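Local coordinates for protein halotolerant alpha-type carbonic anhydrase (dCA II) (Dunaliella salina, PDB 1Y7W) that probably catalyses the reversible hydration of carbon dioxide to bicarbonate as a salt-tolerant zinc enzyme, at residues A[97-102]-A[268-273]; A[113-118]-A[241-246]; A[189-194]-A[259-264]. One frame throughout, in Å; residues are numbered along the deposited sequence. Where two conformers were deposited one is given.

Contact 1 spans the longest loop of the three: it opens at 97-102, a turn before strand 103-104, and closes at 268-273, beyond helix 253-266. Both other contacts lie within that span. Contact 2 starts at the outermost strand 114-117 and closes at 241-246, tying together two strands that are not neighbours in the sheet. Contact 3 begins at 189-194 in helix 181-195, before contact 2 has closed, and ends at 259-264 on helix 253-266, so these two cross. Contacts 1 and 3 touch, where Met-101 and Leu-97 pack on Ile-190 and Val-262; contact 2 sits on the other side of the chain's centre.

Contact 1: A[97-102]-A[268-273]; sequences LEQGMK and AGADVV
The flat amide of Gln-99 meets the backbone of Asp-271 end-on: Asp-271 N and O lie beyond its outer edge, close to its plane and on opposite sides of it, and neither face is covered by residues 268-273. Behind the amide, Gln-99 CG rests 3.7 Å from Asp-271 O. As modelled, Gln-99 OE1 stands 2.8 Å from Asp-271 O and 3.4 Å from Asp-271 N. Two oxygens so close suggest that the amide is turned over; with its nitrogen in that place, a hydrogen bond to the carbonyl would be possible. The reach depends on an extended chain: CG stands opposite the backbone N (chi1 -173°) and the second torsion is also stretched, which carries the amide clear of its own turn. An alanine here would remove that arm and would probably leave the Asp-271 carbonyl without its side-chain neighbour, opening a gap between turn and loop. The carboxylate of Asp-271 is turned to another partner, its OD2 hydrogen-bonded to Tyr-25 N. His-133 joins the two segments: its NE2 is hydrogen-bonded to Gly-100 N and its ND1 to Val-272 O. The side chain of Gln-99, in this surface contact, lies about 10 Å from the bound zinc of the carbonic anhydrase. The 97-102 side is a type II beta turn, Glu-98 to Met-101, closed by Met-101 N to Glu-98 O at 3.0 Å and set against the loop after helix 253-266; Gly-100 takes its third position, at a positive phi that would jam a CB against the preceding carbonyl.

Contact 2: A[113-118]-A[241-246]; sequences PTIEIG and KWHVFT
In the central mixed sheet of this alpha-type carbonic anhydrase, Ile-115 and Ile-117 of outermost strand 114-117 meet His-243 and Lys-241 of strand 240-251, although three strands stand between them in the sheet order. The short segments run at 133° to one another, and their axes approach no closer than 10.9 Å, so side chains alone span the distance. Alternate residues point across from each strand and make two adjoining meetings. In the first, the delta methyl of Ile-115 comes head-on to the imidazole of His-243 from the facing strand and arrives obliquely at one bond of the ring, with CD1 3.5 Å from NE2 and 3.6 Å from CE1. The isoleucine is stretched to its end (chi2 175°), and this is what brings CD1 so far forward. In the second, the chains of Ile-117 and Lys-241 run alongside one another, pointing opposite ways: Ile-117 CD1 lies 4.0 Å from Lys-241 CG, and Ile-117 CG2 lies 4.1 Å from Lys-241 CE. A bend at the second torsion of the lysine (chi2 -49°) lays its methylenes alongside the isoleucine. Beyond them, Lys-241 NZ makes a salt bridge to Asp-228 and a hydrogen bond to Thr-70. His-243 ND1 bonds to Val-168 O, which should help to fix the turn of the ring, and Ala-167 touches both His-243 and Ile-115. The lysine thus lends its nonpolar methylenes while its charge is satisfied elsewhere, and the NE2-CE1 side of the histidine is met by a methyl that can offer only van der Waals contact.

Contact 3: A[189-194]-A[259-264]; sequences QIEGKI and FVDVTM
Ile-190 and Val-262 form the apolar half of a two-helix contact, in which helix 181-195 lies beside helix 253-266 at the periphery of the carbonic anhydrase fold. Both residues are buried, yet they meet only through branch methyls, CG2 to CG2 at 4.4 Å. The loop of residues 97-102 packs over this pair, Met-101 against Ile-190 and Leu-97 against Val-262.

The polar side is looser and open to solvent, for Glu-191 is exposed. Here Glu-191 OE1 and Asp-261 OD1 face each other at 4.4 Å, two like charges with a water between them. It donates to both carboxylates, at 2.6 Å from Glu-191 OE1 and 2.6 Å from Asp-261 OD1, and probably eases their repulsion. Lys-257 forms a salt bridge with the same oxygen of Asp-261, and Gln-187 gives a hydrogen bond to that of Glu-191, so neither acid depends on the water alone.

Within helix 253-266, Phe-259 O is gripped twice: Thr-263 N and Thr-263 OG1 reach it from opposite faces of its plane, the hydroxyl donating at 2.8 Å and tilted 26° from the carbonyl plane.

Contact 1: A[97-102]-A[268-273]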
loop_
_atom_site.group_PDB
_atom_site.type_symbol
_atom_site.label_atom_id
_atom_site.label_comp_id
_atom_site.label_asym_id
_atom_site.label_seq_id
_atom_site.Cartn_x
_atom_site.Cartn_y
_atom_site.Cartn_z
ATOM N N LEU A 97 -12.153 8.392 6.657
ATOM C CA LEU A 97 -13.332 7.916 5.972
ATOM C C LEU A 97 -13.506 8.598 4.608
ATOM O O LEU A 97 -14.376 9.460 4.417
ATOM C CB LEU A 97 -14.574 8.129 6.859
ATOM C CG LEU A 97 -14.520 7.312 8.155
ATOM C CD1 LEU A 97 -15.898 7.452 8.894
ATOM C CD2 LEU A 97 -14.193 5.801 7.845
ATOM N N GLU A 98 -12.629 8.247 3.675
ATOM C CA GLU A 98 -12.713 8.778 2.324
ATOM C C GLU A 98 -11.969 7.812 1.432
ATOM O O GLU A 98 -11.481 6.755 1.879
ATOM C CB GLU A 98 -12.079 10.184 2.232
ATOM C CG GLU A 98 -10.583 10.229 2.592
ATOM C CD GLU A 98 -10.021 11.667 2.573
ATOM O OE1 GLU A 98 -10.784 12.635 2.334
ATOM O OE2 GLU A 98 -8.787 11.823 2.763
ATOM N N GLN A 99 -11.894 8.158 0.167
ATOM C CA GLN A 99 -11.187 7.301 -0.804
ATOM C C GLN A 99 -9.830 6.772 -0.272
ATOM O O GLN A 99 -9.051 7.563 0.278
ATOM C CB GLN A 99 -10.939 8.115 -2.075
ATOM C CG GLN A 99 -10.345 7.313 -3.269
ATOM C CD GLN A 99 -9.841 8.247 -4.377
ATOM O OE1 GLN A 99 -10.511 8.475 -5.391
ATOM N NE2 GLN A 99 -8.677 8.794 -4.181
ATOM N N GLY A 100 -9.578 5.453 -0.411
ATOM C CA GLY A 100 -8.316 4.858 0.014
ATOM C C GLY A 100 -8.254 4.388 1.463
ATOM O O GLY A 100 -7.428 3.557 1.819
ATOM N N MET A 101 -9.119 4.946 2.285
ATOM C CA MET A 101 -9.252 4.593 3.706
ATOM C C MET A 101 -7.951 4.442 4.460
ATOM O O MET A 101 -7.668 3.400 5.047
ATOM C CB MET A 101 -10.098 3.321 3.836
ATOM C CG MET A 101 -11.544 3.609 3.390
ATOM S SD MET A 101 -12.758 2.350 3.902
ATOM C CE MET A 101 -12.545 2.675 5.589
ATOM N N LYS A 102 -7.151 5.486 4.393
ATOM C CA LYS A 102 -5.846 5.491 5.032
ATOM C C LYS A 102 -5.960 5.243 6.530
ATOM O O LYS A 102 -6.811 5.856 7.179
ATOM C CB LYS A 102 -5.198 6.860 4.850
ATOM C CG LYS A 102 -3.757 6.845 5.368
ATOM C CD LYS A 102 -3.026 8.098 4.894
ATOM C CE LYS A 102 -3.456 9.353 5.695
ATOM N NZ LYS A 102 -2.534 10.571 5.401
ATOM N N ALA A 268 -18.879 13.116 -3.452
ATOM C CA ALA A 268 -19.718 12.592 -4.541
ATOM C C ALA A 268 -18.968 12.508 -5.871
ATOM O O ALA A 268 -19.332 11.722 -6.748
ATOM C CB ALA A 268 -20.987 13.474 -4.703
ATOM N N GLY A 269 -17.911 13.296 -6.015
ATOM C CA GLY A 269 -17.142 13.241 -7.255
ATOM C C GLY A 269 -15.864 12.404 -7.161
ATOM O O GLY A 269 -14.989 12.481 -8.013
ATOM N N ALA A 270 -15.754 11.569 -6.148
ATOM C CA ALA A 270 -14.542 10.788 -5.972
ATOM C C ALA A 270 -14.515 9.600 -6.921
ATOM O O ALA A 270 -15.566 9.132 -7.392
ATOM C CB ALA A 270 -14.440 10.330 -4.493
ATOM N N ASP A 271 -13.309 9.122 -7.235
ATOM C CA ASP A 271 -13.198 7.953 -8.102
ATOM C C ASP A 271 -13.243 6.763 -7.165
ATOM O O ASP A 271 -12.431 6.642 -6.222
ATOM C CB ASP A 271 -11.872 7.948 -8.881
ATOM C CG ASP A 271 -11.815 9.044 -9.941
ATOM O OD1 ASP A 271 -12.688 9.033 -10.859
ATOM O OD2 ASP A 271 -10.920 9.910 -9.835
ATOM N N VAL A 272 -14.170 5.860 -7.434
ATOM C CA VAL A 272 -14.324 4.701 -6.588
ATOM C C VAL A 272 -13.270 3.647 -6.923
ATOM O O VAL A 272 -12.981 2.805 -6.096
ATOM C CB VAL A 272 -15.731 4.126 -6.768
ATOM C CG1 VAL A 272 -15.905 2.903 -5.942
ATOM C CG2 VAL A 272 -16.766 5.157 -6.332
ATOM N N VAL A 273 -12.718 3.677 -8.132
ATOM C CA VAL A 273 -11.699 2.692 -8.523
ATOM C C VAL A 273 -10.368 3.532 -8.573
ATOM O O VAL A 273 -10.082 4.247 -9.550
ATOM C CB VAL A 273 -12.014 2.068 -9.909
ATOM C CG1 VAL A 273 -11.037 0.915 -10.189
ATOM C CG2 VAL A 273 -13.476 1.491 -9.928
#

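Contact 2: A[113-118]-A[241-246]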
loop_
_atom_site.group_PDB
_atom_site.type_symbol
_atom_site.label_atom_id
_atom_site.label_comp_id
_atom_site.label_asym_id
_atom_site.label_seq_id
_atom_site.Cartn_x
_atom_site.Cartn_y
_atom_site.Cartn_z
ATOM N N PRO A 113 11.448 -3.602 10.851
ATOM C CA PRO A 113 11.974 -4.424 9.755
ATOM C C PRO A 113 13.211 -3.716 9.223
ATOM O O PRO A 113 13.349 -2.503 9.394
ATOM C CB PRO A 113 10.807 -4.417 8.720
ATOM C CG PRO A 113 10.071 -3.125 9.024
ATOM C CD PRO A 113 10.097 -3.083 10.551
ATOM N N THR A 114 14.124 -4.459 8.586
ATOM C CA THR A 114 15.297 -3.813 8.016
ATOM C C THR A 114 15.521 -4.234 6.555
ATOM O O THR A 114 15.116 -5.309 6.123
ATOM C CB THR A 114 16.627 -4.173 8.778
ATOM O OG1 THR A 114 16.872 -5.581 8.660
ATOM C CG2 THR A 114 16.503 -3.840 10.274
ATOM N N ILE A 115 16.226 -3.384 5.831
ATOM C CA ILE A 115 16.615 -3.724 4.457
ATOM C C ILE A 115 18.014 -3.161 4.272
ATOM O O ILE A 115 18.298 -2.023 4.724
ATOM C CB ILE A 115 15.701 -3.073 3.390
ATOM C CG1 ILE A 115 14.230 -3.445 3.679
ATOM C CG2 ILE A 115 16.152 -3.570 1.929
ATOM C CD1 ILE A 115 13.218 -2.697 2.701
ATOM N N GLU A 116 18.886 -3.937 3.627
ATOM C CA GLU A 116 20.222 -3.448 3.376
ATOM C C GLU A 116 20.159 -2.765 2.034
ATOM O O GLU A 116 19.831 -3.397 1.013
ATOM C CB GLU A 116 21.253 -4.571 3.332
ATOM C CG GLU A 116 22.649 -3.993 3.157
ATOM C CD GLU A 116 23.700 -5.039 2.804
ATOM O OE1 GLU A 116 23.596 -5.595 1.735
ATOM O OE2 GLU A 116 24.625 -5.282 3.581
ATOM N N ILE A 117 20.502 -1.484 2.042
ATOM C CA ILE A 117 20.419 -0.681 0.835
ATOM C C ILE A 117 21.708 0.042 0.573
ATOM O O ILE A 117 22.223 0.797 1.432
ATOM C CB ILE A 117 19.237 0.344 0.911
ATOM C CG1 ILE A 117 17.899 -0.405 0.950
ATOM C CG2 ILE A 117 19.221 1.235 -0.359
ATOM C CD1 ILE A 117 16.758 0.504 1.299
ATOM N N GLY A 118 22.219 -0.181 -0.630
ATOM C CA GLY A 118 23.494 0.399 -1.012
ATOM C C GLY A 118 24.561 0.025 0.007
ATOM O O GLY A 118 25.396 0.864 0.349
ATOM N N LYS A 241 11.208 0.899 -2.305
ATOM C CA LYS A 241 11.594 -0.505 -2.483
ATOM C C LYS A 241 10.232 -1.240 -2.318
ATOM O O LYS A 241 9.608 -1.190 -1.241
ATOM C CB LYS A 241 12.554 -0.962 -1.386
ATOM C CG LYS A 241 13.866 -0.228 -1.411
ATOM C CD LYS A 241 14.509 -0.185 -2.792
ATOM C CE LYS A 241 15.919 0.363 -2.679
ATOM N NZ LYS A 241 16.514 0.403 -4.072
ATOM N N TRP A 242 9.773 -1.899 -3.388
ATOM C CA TRP A 242 8.486 -2.565 -3.354
ATOM C C TRP A 242 8.609 -4.030 -2.930
ATOM O O TRP A 242 9.589 -4.717 -3.277
ATOM C CB TRP A 242 7.791 -2.480 -4.763
ATOM C CG TRP A 242 7.048 -1.178 -4.951
ATOM C CD1 TRP A 242 7.493 -0.025 -5.577
ATOM C CD2 TRP A 242 5.765 -0.896 -4.455
ATOM N NE1 TRP A 242 6.533 0.957 -5.504
ATOM C CE2 TRP A 242 5.456 0.439 -4.815
ATOM C CE3 TRP A 242 4.826 -1.649 -3.732
ATOM C CZ2 TRP A 242 4.234 1.041 -4.482
ATOM C CZ3 TRP A 242 3.617 -1.069 -3.406
ATOM C CH2 TRP A 242 3.327 0.284 -3.785
ATOM N N HIS A 243 7.614 -4.498 -2.182
ATOM C CA HIS A 243 7.563 -5.900 -1.746
ATOM C C HIS A 243 6.093 -6.308 -1.984
ATOM O O HIS A 243 5.222 -6.029 -1.168
ATOM C CB HIS A 243 7.916 -6.037 -0.253
ATOM C CG HIS A 243 9.183 -5.343 0.150
ATOM N ND1 HIS A 243 9.299 -3.966 0.194
ATOM C CD2 HIS A 243 10.400 -5.834 0.488
ATOM C CE1 HIS A 243 10.540 -3.644 0.518
ATOM N NE2 HIS A 243 11.228 -4.753 0.699
ATOM N N VAL A 244 5.810 -6.949 -3.112
ATOM C CA VAL A 244 4.446 -7.351 -3.428
ATOM C C VAL A 244 4.238 -8.848 -3.132
ATOM O O VAL A 244 4.793 -9.685 -3.829
ATOM C CB VAL A 244 4.152 -7.042 -4.906
ATOM C CG1 VAL A 244 2.714 -7.384 -5.224
ATOM C CG2 VAL A 244 4.405 -5.569 -5.164
ATOM N N PHE A 245 3.500 -9.167 -2.059
ATOM C CA PHE A 245 3.238 -10.557 -1.679
ATOM C C PHE A 245 2.360 -11.200 -2.714
ATOM O O PHE A 245 1.357 -10.661 -3.056
ATOM C CB PHE A 245 2.599 -10.586 -0.291
ATOM C CG PHE A 245 3.592 -10.243 0.763
ATOM C CD1 PHE A 245 4.172 -11.251 1.536
ATOM C CD2 PHE A 245 4.095 -8.933 0.858
ATOM C CE1 PHE A 245 5.256 -10.976 2.415
ATOM C CE2 PHE A 245 5.177 -8.623 1.715
ATOM C CZ PHE A 245 5.755 -9.659 2.506
ATOM N N THR A 246 2.728 -12.398 -3.134
ATOM C CA THR A 246 1.994 -13.069 -4.190
ATOM C C THR A 246 0.856 -14.001 -3.757
ATOM O O THR A 246 0.119 -14.446 -4.593
ATOM C CB THR A 246 3.031 -13.768 -5.135
ATOM O OG1 THR A 246 3.890 -14.611 -4.373
ATOM C CG2 THR A 246 3.892 -12.693 -5.818
#

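Contact 3: A[189-194]-A[259-264]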
loop_
_atom_site.group_PDB
_atom_site.type_symbol
_atom_site.label_atom_id
_atom_site.label_comp_id
_atom_site.label_asym_id
_atom_site.label_seq_id
_atom_site.Cartn_x
_atom_site.Cartn_y
_atom_site.Cartn_z
ATOM N N GLN A 189 -16.793 -1.881 12.688
ATOM C CA GLN A 189 -16.504 -0.716 13.478
ATOM C C GLN A 189 -16.993 0.556 12.815
ATOM O O GLN A 189 -17.588 1.432 13.449
ATOM C CB GLN A 189 -15.003 -0.577 13.691
ATOM C CG GLN A 189 -14.374 -1.637 14.590
ATOM C CD GLN A 189 -12.887 -1.395 14.695
ATOM O OE1 GLN A 189 -12.433 -0.438 15.350
ATOM N NE2 GLN A 189 -12.110 -2.235 14.002
ATOM N N ILE A 190 -16.665 0.702 11.537
ATOM C CA ILE A 190 -17.080 1.902 10.831
ATOM C C ILE A 190 -18.617 1.998 10.670
ATOM O O ILE A 190 -19.206 3.015 10.973
ATOM C CB ILE A 190 -16.368 1.979 9.453
ATOM C CG1 ILE A 190 -14.871 2.294 9.700
ATOM C CG2 ILE A 190 -16.944 3.139 8.616
ATOM C CD1 ILE A 190 -13.998 2.197 8.423
ATOM N N GLU A 191 -19.236 0.936 10.190
ATOM C CA GLU A 191 -20.660 0.953 9.960
ATOM C C GLU A 191 -21.379 1.250 11.274
ATOM O O GLU A 191 -22.416 1.919 11.288
ATOM C CB GLU A 191 -21.068 -0.376 9.317
ATOM C CG GLU A 191 -20.548 -0.449 7.847
ATOM C CD GLU A 191 -21.149 -1.598 7.026
ATOM O OE1 GLU A 191 -20.953 -1.600 5.770
ATOM O OE2 GLU A 191 -21.805 -2.490 7.624
ATOM N N GLY A 192 -20.775 0.808 12.373
ATOM C CA GLY A 192 -21.335 1.041 13.678
ATOM C C GLY A 192 -21.261 2.507 14.061
ATOM O O GLY A 192 -22.232 3.027 14.590
ATOM N N LYS A 193 -20.131 3.180 13.820
ATOM C CA LYS A 193 -19.974 4.608 14.149
ATOM C C LYS A 193 -20.826 5.515 13.236
ATOM O O LYS A 193 -21.271 6.615 13.620
ATOM C CB LYS A 193 -18.479 5.017 14.061
ATOM C CG LYS A 193 -17.627 4.424 15.193
ATOM C CD LYS A 193 -16.161 4.821 15.089
ATOM C CE LYS A 193 -15.325 4.219 16.258
ATOM N NZ LYS A 193 -14.453 5.286 16.928
ATOM N N ILE A 194 -21.046 5.072 12.012
ATOM C CA ILE A 194 -21.897 5.857 11.103
ATOM C C ILE A 194 -23.324 5.718 11.647
ATOM O O ILE A 194 -24.082 6.681 11.684
ATOM C CB ILE A 194 -21.852 5.293 9.676
ATOM C CG1 ILE A 194 -20.443 5.487 9.087
ATOM C CG2 ILE A 194 -22.945 5.975 8.797
ATOM C CD1 ILE A 194 -20.078 6.930 8.791
ATOM N N PHE A 259 -15.934 0.207 0.892
ATOM C CA PHE A 259 -15.144 1.181 0.141
ATOM C C PHE A 259 -15.975 2.144 -0.685
ATOM O O PHE A 259 -15.655 3.346 -0.765
ATOM C CB PHE A 259 -14.079 0.452 -0.707
ATOM C CG PHE A 259 -13.077 -0.286 0.140
ATOM C CD1 PHE A 259 -13.105 -1.664 0.260
ATOM C CD2 PHE A 259 -12.130 0.433 0.868
ATOM C CE1 PHE A 259 -12.211 -2.328 1.081
ATOM C CE2 PHE A 259 -11.221 -0.217 1.695
ATOM C CZ PHE A 259 -11.262 -1.610 1.798
ATOM N N VAL A 260 -17.045 1.645 -1.296
ATOM C CA VAL A 260 -17.924 2.536 -2.058
ATOM C C VAL A 260 -18.674 3.491 -1.130
ATOM O O VAL A 260 -18.748 4.710 -1.354
ATOM C CB VAL A 260 -19.020 1.748 -2.825
ATOM C CG1 VAL A 260 -19.760 2.698 -3.757
ATOM C CG2 VAL A 260 -18.440 0.665 -3.550
ATOM N N ASP A 261 -19.271 2.927 -0.084
ATOM C CA ASP A 261 -20.014 3.747 0.858
ATOM C C ASP A 261 -19.175 4.920 1.412
ATOM O O ASP A 261 -19.606 6.072 1.427
ATOM C CB ASP A 261 -20.530 2.877 2.000
ATOM C CG ASP A 261 -21.688 1.934 1.573
ATOM O OD1 ASP A 261 -21.982 1.029 2.370
ATOM O OD2 ASP A 261 -22.289 2.080 0.459
ATOM N N VAL A 262 -17.972 4.608 1.865
ATOM C CA VAL A 262 -17.066 5.579 2.423
ATOM C C VAL A 262 -16.573 6.536 1.360
ATOM O O VAL A 262 -16.600 7.772 1.541
ATOM C CB VAL A 262 -15.864 4.802 3.078
ATOM C CG1 VAL A 262 -14.729 5.768 3.516
ATOM C CG2 VAL A 262 -16.433 3.998 4.294
ATOM N N THR A 263 -16.167 5.991 0.212
ATOM C CA THR A 263 -15.610 6.869 -0.816
ATOM C C THR A 263 -16.614 7.874 -1.385
ATOM O O THR A 263 -16.306 9.080 -1.498
ATOM C CB THR A 263 -14.966 6.051 -2.006
ATOM O OG1 THR A 263 -13.844 5.282 -1.518
ATOM C CG2 THR A 263 -14.476 7.013 -3.123
ATOM N N MET A 264 -17.796 7.397 -1.754
ATOM C CA MET A 264 -18.795 8.303 -2.342
ATOM C C MET A 264 -19.488 9.113 -1.255
ATOM O O MET A 264 -19.942 10.232 -1.504
ATOM C CB MET A 264 -19.811 7.518 -3.173
ATOM C CG MET A 264 -19.196 6.769 -4.334
ATOM S SD MET A 264 -17.966 7.708 -5.244
ATOM C CE MET A 264 -18.955 9.044 -5.881
HETATM O O HOH W 1 -20.444 0.514 4.381
#